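Local coordinates for alkylhydroperoxidase AhpD core: uncharacterized peroxidase-related protein (Ralstonia eutropha, PDB 2PRR) that is uncharacterised but, as a carboxymuconolactone decarboxylase family member with an AhpD-like core, probably reduces peroxides through redox-active cysteines, at residues C90-G95 against E186-G191; I97-E102 against V107-A112; E30-D33 against F37-N40. All blocks are in the same frame, centred on the assembly; numbering follows the deposited sequence.

All three contacts belong to one helical subunit of a six-chain assembly. Contacts 1 and 2 share helix 88-102, with centres about 9 Å apart, and join where Arg99 NH2 of contact 2 lies 3.0 Å from Met190 O of contact 1; both also touch a second subunit. Contact 3, centred about 14 Å from contact 1, reaches it through the rings of Phe37 and Phe187, with CZ of Phe37 3.7 Å from CE1 of Phe187. It does not touch contact 2. A bound di(hydroxyethyl)ether, probably from the crystallisation liquor, lies about 5 Å from the side chain of Ala93 and is hydrogen-bonded to NE2 of His94, a residue of the probable redox site.

Contact 1 of 3, residues C90-G95 against E186-G191; sequences CVVAHG and EFFLMG
Val92 and Ala93 meet two consecutive phenylalanines, Phe187 and Phe188, so that one methyl bump and one piece of bare helix backbone each find an aromatic face. The bump is the Val92 methyl CG1, which stands over the centre of the Phe188 ring, 3.7 Å from its centroid and 11° off the normal, a CH-pi contact. With this methyl anti to the backbone N (chi1 172°), it points out from the helix and also reaches CB of Phe187, at 4.0 Å. One residue further along helix 88-102, Ala93 offers its backbone to the Phe187 ring: Ala93 CA sits over one face, 3.9 Å from the centroid and offset toward the rim, while Ala93 CB meets CE2 at 3.9 Å. Alanine suits this place because a short side chain lets a flat ring come so close to the helix. Cys90, as the second cysteine of a CxxC pair, and His94 are consistent with the AhpD-type signature, and Glu75 hydrogen-bonds ND1 of His94; the C-terminal helix 185-189 thus probably packs beside the redox site, on a part of helix 88-102 turned away from His94. Phe188 also packs on Asp109 of the second subunit.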
loop_
_atom_site.group_PDB
_atom_site.type_symbol
_atom_site.label_atom_id
_atom_site.label_comp_id
_atom_site.label_asym_id
_atom_site.label_seq_id
_atom_site.Cartn_x
_atom_site.Cartn_y
_atom_site.Cartn_z
ATOM N N CYS D 90 -11.665 17.937 10.950
ATOM C CA CYS D 90 -12.486 16.951 11.644
ATOM C C CYS D 90 -11.879 16.298 12.864
ATOM O O CYS D 90 -12.556 16.093 13.877
ATOM C CB CYS D 90 -12.946 15.873 10.658
ATOM S SG CYS D 90 -14.058 16.549 9.422
ATOM N N VAL D 91 -10.625 15.900 12.745
ATOM C CA VAL D 91 -9.925 15.314 13.859
ATOM C C VAL D 91 -9.923 16.276 15.055
ATOM O O VAL D 91 -10.187 15.878 16.189
ATOM C CB VAL D 91 -8.465 15.031 13.460
ATOM C CG1 VAL D 91 -7.621 14.839 14.658
ATOM C CG2 VAL D 91 -8.365 13.821 12.557
ATOM N N VAL D 92 -9.578 17.531 14.776
ATOM C CA VAL D 92 -9.459 18.555 15.787
ATOM C C VAL D 92 -10.825 18.975 16.359
ATOM O O VAL D 92 -10.984 19.053 17.556
ATOM C CB VAL D 92 -8.655 19.779 15.246
ATOM C CG1 VAL D 92 -8.695 20.953 16.225
ATOM C CG2 VAL D 92 -7.175 19.357 14.959
ATOM N N ALA D 93 -11.789 19.203 15.485
ATOM C CA ALA D 93 -13.136 19.626 15.869
ATOM C C ALA D 93 -13.857 18.550 16.669
ATOM O O ALA D 93 -14.374 18.814 17.737
ATOM C CB ALA D 93 -13.929 19.984 14.621
ATOM N N HIS D 94 -13.865 17.326 16.155
ATOM C CA HIS D 94 -14.517 16.215 16.825
ATOM C C HIS D 94 -13.745 15.587 17.962
ATOM O O HIS D 94 -14.289 14.773 18.693
ATOM C CB HIS D 94 -15.023 15.197 15.786
ATOM C CG HIS D 94 -16.041 15.805 14.897
ATOM N ND1 HIS D 94 -17.325 16.061 15.327
ATOM C CD2 HIS D 94 -15.934 16.372 13.675
ATOM C CE1 HIS D 94 -17.983 16.697 14.378
ATOM N NE2 HIS D 94 -17.163 16.896 13.365
ATOM N N GLY D 95 -12.472 15.925 18.108
ATOM C CA GLY D 95 -11.724 15.470 19.265
ATOM C C GLY D 95 -12.219 16.283 20.452
ATOM O O GLY D 95 -12.400 15.767 21.537
ATOM N N GLU D 186 -10.652 27.485 19.293
ATOM C CA GLU D 186 -11.316 27.030 20.494
ATOM C C GLU D 186 -11.341 25.513 20.624
ATOM O O GLU D 186 -11.300 24.993 21.739
ATOM C CB GLU D 186 -12.754 27.542 20.555
ATOM C CG GLU D 186 -12.920 29.057 20.640
ATOM C CD GLU D 186 -12.765 29.764 19.311
ATOM O OE1 GLU D 186 -12.279 29.151 18.325
ATOM O OE2 GLU D 186 -13.125 30.946 19.258
ATOM N N PHE D 187 -11.430 24.803 19.507
ATOM C CA PHE D 187 -11.461 23.340 19.556
ATOM C C PHE D 187 -10.196 22.702 20.130
ATOM O O PHE D 187 -10.295 21.698 20.837
ATOM C CB PHE D 187 -11.707 22.734 18.166
ATOM C CG PHE D 187 -13.087 22.978 17.621
ATOM C CD1 PHE D 187 -14.215 22.624 18.359
ATOM C CD2 PHE D 187 -13.257 23.466 16.334
ATOM C CE1 PHE D 187 -15.473 22.811 17.857
ATOM C CE2 PHE D 187 -14.521 23.660 15.823
ATOM C CZ PHE D 187 -15.640 23.339 16.597
ATOM N N PHE D 188 -9.027 23.278 19.811
ATOM C CA PHE D 188 -7.715 22.730 20.213
ATOM C C PHE D 188 -7.573 22.582 21.731
ATOM O O PHE D 188 -7.010 21.615 22.209
ATOM C CB PHE D 188 -6.562 23.589 19.670
ATOM C CG PHE D 188 -6.301 23.465 18.165
ATOM C CD1 PHE D 188 -7.044 24.166 17.254
ATOM C CD2 PHE D 188 -5.220 22.732 17.689
ATOM C CE1 PHE D 188 -6.776 24.102 15.883
ATOM C CE2 PHE D 188 -4.931 22.649 16.309
ATOM C CZ PHE D 188 -5.697 23.323 15.410
ATOM N N LEU D 189 -8.128 23.522 22.482
ATOM C CA LEU D 189 -8.029 23.529 23.944
ATOM C C LEU D 189 -9.272 23.002 24.699
ATOM O O LEU D 189 -9.180 22.600 25.856
ATOM C CB LEU D 189 -7.712 24.969 24.378
ATOM C CG LEU D 189 -7.423 25.292 25.841
ATOM C CD1 LEU D 189 -6.430 24.326 26.509
ATOM C CD2 LEU D 189 -6.898 26.725 25.897
HETATM N N MSE D 190 -10.416 23.014 24.034
HETATM C CA MSE D 190 -11.697 22.587 24.601
HETATM C C MSE D 190 -11.757 21.122 25.032
HETATM O O MSE D 190 -11.438 20.228 24.251
HETATM C CB MSE D 190 -12.763 22.851 23.548
HETATM C CG MSE D 190 -14.168 22.449 23.872
HETATM SE SE MSE D 190 -15.249 22.871 22.328
HETATM C CE MSE D 190 -14.958 24.774 22.216
ATOM N N GLY D 191 -12.188 20.884 26.273
ATOM C CA GLY D 191 -12.278 19.525 26.830
ATOM C C GLY D 191 -11.000 18.911 27.416
ATOM O O GLY D 191 -11.018 17.775 27.905
#

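Contact 2 of 3, residues I97-E102 against V107-A112; sequences ILRIYE and VADQVA
Leu98 turns its CG anti to the backbone N, which sends the branched end across to Val107 and Ala108; Arg99 keeps its CG beside its own backbone N and then bends at chi3 (-63°), folding the guanidinium over toward Ala108 and Asp109. Between these two side chains fits the methyl of Ala108. Its CB is 3.7 Å from Leu98 CD2 and equally 3.7 Å from Arg99 CG, so a leucine branch and the aliphatic part of the arginine form the walls of a shallow groove for a residue small enough to enter it. Leu98 CD2 also reaches the Ala108 backbone, at CA. On the other flank Leu98 CG meets Val107 CG1 at 4.0 Å, the two side chains crossing at about a right angle. Helices 88-102 and 107-114 thus make an obliquely splayed helical hairpin: four loop residues reverse the chain, and the short segments pass 9.2 Å apart at closest, their directions 132° apart. Leu98 continues this apolar layer onto Val79 of helix 71-84.

At the polar margin, Arg99 NH1 approaches Asp109 OD1 at 3.4 Å, with the guanidinium and carboxylate planes steeply inclined to each other. The bond is weak, its N-H...O angle only 124°, and each group has a stronger partner: NH2 of Arg99 donates to Met190 O, while OD2 of Asp109 forms a salt bridge with Arg192. A triethylene glycol, probably from the crystallisation liquor, is hydrogen-bonded to OD1. The carboxylate is therefore shared between two arginines, whose positive charge probably favours its ionised form, and the long Arg99 bond implies a loose electrostatic attraction at the margin of an apolar fit more than a tight directional link.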
loop_
_atom_site.group_PDB
_atom_site.type_symbol
_atom_site.label_atom_id
_atom_site.label_comp_id
_atom_site.label_asym_id
_atom_site.label_seq_id
_atom_site.Cartn_x
_atom_site.Cartn_y
_atom_site.Cartn_z
ATOM N N ILE D 97 -15.133 17.684 20.882
ATOM C CA ILE D 97 -16.483 17.245 21.195
ATOM C C ILE D 97 -16.460 15.876 21.869
ATOM O O ILE D 97 -17.230 15.633 22.776
ATOM C CB ILE D 97 -17.339 17.225 19.927
ATOM C CG1 ILE D 97 -17.366 18.624 19.278
ATOM C CG2 ILE D 97 -18.760 16.783 20.254
ATOM C CD1 ILE D 97 -17.770 18.626 17.824
ATOM N N LEU D 98 -15.580 14.980 21.409
ATOM C CA LEU D 98 -15.397 13.668 22.034
ATOM C C LEU D 98 -14.938 13.799 23.494
ATOM O O LEU D 98 -15.439 13.092 24.372
ATOM C CB LEU D 98 -14.370 12.855 21.239
ATOM C CG LEU D 98 -13.844 11.566 21.851
ATOM C CD1 LEU D 98 -14.937 10.671 22.297
ATOM C CD2 LEU D 98 -12.928 10.882 20.832
ATOM N N ARG D 99 -13.977 14.687 23.744
ATOM C CA ARG D 99 -13.471 14.930 25.101
ATOM C C ARG D 99 -14.552 15.470 26.013
ATOM O O ARG D 99 -14.659 15.063 27.146
ATOM C CB ARG D 99 -12.288 15.901 25.097
ATOM C CG ARG D 99 -10.987 15.286 24.535
ATOM C CD ARG D 99 -9.838 16.215 24.770
ATOM N NE ARG D 99 -9.971 17.492 24.071
ATOM C CZ ARG D 99 -9.496 17.719 22.855
ATOM N NH1 ARG D 99 -8.858 16.764 22.180
ATOM N NH2 ARG D 99 -9.652 18.901 22.300
ATOM N N ILE D 100 -15.337 16.393 25.500
ATOM C CA ILE D 100 -16.450 16.976 26.244
ATOM C C ILE D 100 -17.510 15.930 26.594
ATOM O O ILE D 100 -17.947 15.862 27.741
ATOM C CB ILE D 100 -17.137 18.078 25.408
ATOM C CG1 ILE D 100 -16.217 19.283 25.194
ATOM C CG2 ILE D 100 -18.444 18.544 26.063
ATOM C CD1 ILE D 100 -16.054 20.164 26.403
ATOM N N TYR D 101 -17.932 15.132 25.611
ATOM C CA TYR D 101 -18.975 14.121 25.834
ATOM C C TYR D 101 -18.559 13.002 26.770
ATOM O O TYR D 101 -19.343 12.585 27.627
ATOM C CB TYR D 101 -19.499 13.485 24.519
ATOM C CG TYR D 101 -20.363 14.380 23.632
ATOM C CD1 TYR D 101 -21.040 15.485 24.140
ATOM C CD2 TYR D 101 -20.592 14.052 22.304
ATOM C CE1 TYR D 101 -21.823 16.278 23.337
ATOM C CE2 TYR D 101 -21.391 14.845 21.500
ATOM C CZ TYR D 101 -22.001 15.956 22.035
ATOM O OH TYR D 101 -22.811 16.759 21.266
ATOM N N GLU D 102 -17.345 12.499 26.597
ATOM C CA GLU D 102 -16.865 11.416 27.435
ATOM C C GLU D 102 -16.334 11.855 28.788
ATOM O O GLU D 102 -16.219 11.031 29.691
ATOM C CB GLU D 102 -15.780 10.657 26.693
ATOM C CG GLU D 102 -16.300 9.858 25.536
ATOM C CD GLU D 102 -17.071 8.621 25.958
ATOM O OE1 GLU D 102 -16.869 8.135 27.096
ATOM O OE2 GLU D 102 -17.854 8.116 25.126
ATOM N N VAL D 107 -8.642 10.783 25.816
ATOM C CA VAL D 107 -9.200 9.789 24.881
ATOM C C VAL D 107 -9.190 10.169 23.393
ATOM O O VAL D 107 -8.916 9.333 22.548
ATOM C CB VAL D 107 -10.645 9.365 25.341
ATOM C CG1 VAL D 107 -11.682 10.467 25.037
ATOM C CG2 VAL D 107 -11.058 8.061 24.704
ATOM N N ALA D 108 -9.473 11.424 23.075
ATOM C CA ALA D 108 -9.507 11.859 21.688
ATOM C C ALA D 108 -8.139 11.842 21.044
ATOM O O ALA D 108 -8.010 11.500 19.874
ATOM C CB ALA D 108 -10.116 13.233 21.572
ATOM N N ASP D 109 -7.111 12.206 21.785
ATOM C CA ASP D 109 -5.749 12.168 21.207
ATOM C C ASP D 109 -5.290 10.726 20.937
ATOM O O ASP D 109 -4.579 10.479 19.972
ATOM C CB ASP D 109 -4.721 12.892 22.092
ATOM C CG ASP D 109 -5.145 14.315 22.464
ATOM O OD1 ASP D 109 -6.360 14.570 22.679
ATOM O OD2 ASP D 109 -4.246 15.166 22.587
ATOM N N GLN D 110 -5.698 9.798 21.798
ATOM C CA GLN D 110 -5.360 8.375 21.681
ATOM C C GLN D 110 -6.011 7.726 20.468
ATOM O O GLN D 110 -5.434 6.895 19.740
ATOM C CB GLN D 110 -5.844 7.637 22.933
ATOM C CG GLN D 110 -5.159 8.061 24.240
ATOM C CD GLN D 110 -5.886 7.591 25.494
ATOM O OE1 GLN D 110 -6.892 6.891 25.416
ATOM N NE2 GLN D 110 -5.376 7.993 26.665
ATOM N N VAL D 111 -7.261 8.097 20.297
ATOM C CA VAL D 111 -8.072 7.639 19.199
ATOM C C VAL D 111 -7.565 8.213 17.872
ATOM O O VAL D 111 -7.615 7.539 16.856
ATOM C CB VAL D 111 -9.575 7.961 19.501
ATOM C CG1 VAL D 111 -10.438 7.870 18.273
ATOM C CG2 VAL D 111 -10.118 7.000 20.607
ATOM N N ALA D 112 -7.084 9.453 17.887
ATOM C CA ALA D 112 -6.564 10.069 16.685
ATOM C C ALA D 112 -5.207 9.462 16.278
ATOM O O ALA D 112 -4.968 9.267 15.096
ATOM C CB ALA D 112 -6.449 11.525 16.850
#

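Contact 3 of 3, residues E30-D33 against F37-N40; sequences EVQD and FVPN
This is a local, mostly apolar contact near the surface, in which the loop after helix 22-35 doubles back and lays Val38 and Pro39 against Val31 and Gln32 in the last turns of that helix. The CG2 methyl of Val31 points at the CD corner of the Pro39 ring, 3.7 Å away. That methyl lies anti to the backbone N, the position left to CG2 when CG1 takes chi1 63°. Proline suits the spot by presenting a rigid hydrocarbon ring and no backbone N-H to satisfy. Next to this pair, Val38 CG2 rests on the aliphatic start of Gln32, 3.7 Å from CB, and the two side chains cross at about a right angle. The extended glutamine, with CG anti to the backbone N (chi1 175°), also lays its amide end against this methyl, CD and NE2 each 4.0 Å from Val38 CG2. In the all-helical AhpD-like subunit the loop leads directly from helix 22-35 into helix 40-45, whose Phe42 packs on Val31 and Leu43 on Val38. The Phe37 backbone stays close, its carbonyl O 3.8 Å from Gln32 CA, although its CB points away from the helix. Asn184, reached by Phe37, also donates through ND2 to Val38 O.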
loop_
_atom_site.group_PDB
_atom_site.type_symbol
_atom_site.label_atom_id
_atom_site.label_comp_id
_atom_site.label_asym_id
_atom_site.label_seq_id
_atom_site.Cartn_x
_atom_site.Cartn_y
_atom_site.Cartn_z
ATOM N N GLU D 30 -27.976 29.770 15.944
ATOM C CA GLU D 30 -28.338 28.790 16.975
ATOM C C GLU D 30 -27.080 28.094 17.522
ATOM O O GLU D 30 -26.971 27.865 18.733
ATOM C CB GLU D 30 -29.349 27.771 16.415
ATOM C CG GLU D 30 -29.960 26.807 17.453
ATOM N N VAL D 31 -26.139 27.767 16.622
ATOM C CA VAL D 31 -24.853 27.156 17.016
ATOM C C VAL D 31 -23.944 28.175 17.674
ATOM O O VAL D 31 -23.189 27.822 18.572
ATOM C CB VAL D 31 -24.069 26.451 15.839
ATOM C CG1 VAL D 31 -23.657 27.412 14.740
ATOM C CG2 VAL D 31 -22.820 25.742 16.370
ATOM N N GLN D 32 -23.991 29.424 17.218
ATOM C CA GLN D 32 -23.190 30.455 17.848
ATOM C C GLN D 32 -23.701 30.730 19.250
ATOM O O GLN D 32 -22.944 30.659 20.228
ATOM C CB GLN D 32 -23.205 31.761 17.064
ATOM C CG GLN D 32 -22.447 32.836 17.827
ATOM C CD GLN D 32 -22.045 33.986 16.974
ATOM O OE1 GLN D 32 -22.891 34.676 16.380
ATOM N NE2 GLN D 32 -20.735 34.236 16.927
ATOM N N ASP D 33 -24.995 31.036 19.348
ATOM C CA ASP D 33 -25.610 31.341 20.642
ATOM C C ASP D 33 -25.507 30.168 21.655
ATOM O O ASP D 33 -25.857 30.341 22.826
ATOM C CB ASP D 33 -27.059 31.856 20.458
ATOM C CG ASP D 33 -27.122 33.213 19.736
ATOM N N PHE D 37 -19.063 30.716 19.371
ATOM C CA PHE D 37 -18.337 30.934 18.144
ATOM C C PHE D 37 -18.978 30.044 17.112
ATOM O O PHE D 37 -19.664 29.081 17.450
ATOM C CB PHE D 37 -16.837 30.589 18.310
ATOM C CG PHE D 37 -16.551 29.111 18.450
ATOM C CD1 PHE D 37 -16.758 28.461 19.657
ATOM C CD2 PHE D 37 -16.059 28.376 17.381
ATOM C CE1 PHE D 37 -16.498 27.105 19.794
ATOM C CE2 PHE D 37 -15.795 27.027 17.518
ATOM C CZ PHE D 37 -16.015 26.392 18.726
ATOM N N VAL D 38 -18.745 30.362 15.850
ATOM C CA VAL D 38 -19.301 29.574 14.783
ATOM C C VAL D 38 -18.224 28.667 14.233
ATOM O O VAL D 38 -17.255 29.156 13.646
ATOM C CB VAL D 38 -19.860 30.439 13.633
ATOM C CG1 VAL D 38 -20.394 29.519 12.495
ATOM C CG2 VAL D 38 -20.977 31.373 14.152
ATOM N N PRO D 39 -18.372 27.351 14.450
ATOM C CA PRO D 39 -17.447 26.408 13.844
ATOM C C PRO D 39 -17.331 26.720 12.371
ATOM O O PRO D 39 -18.317 27.027 11.717
ATOM C CB PRO D 39 -18.127 25.072 14.060
ATOM C CG PRO D 39 -18.867 25.271 15.339
ATOM C CD PRO D 39 -19.354 26.671 15.306
ATOM N N ASN D 40 -16.125 26.630 11.840
ATOM C CA ASN D 40 -15.886 27.037 10.461
ATOM C C ASN D 40 -16.562 26.204 9.387
ATOM O O ASN D 40 -16.728 26.676 8.271
ATOM C CB ASN D 40 -14.377 27.215 10.219
ATOM C CG ASN D 40 -13.797 28.384 11.025
ATOM O OD1 ASN D 40 -14.521 29.340 11.391
ATOM N ND2 ASN D 40 -12.501 28.306 11.329
#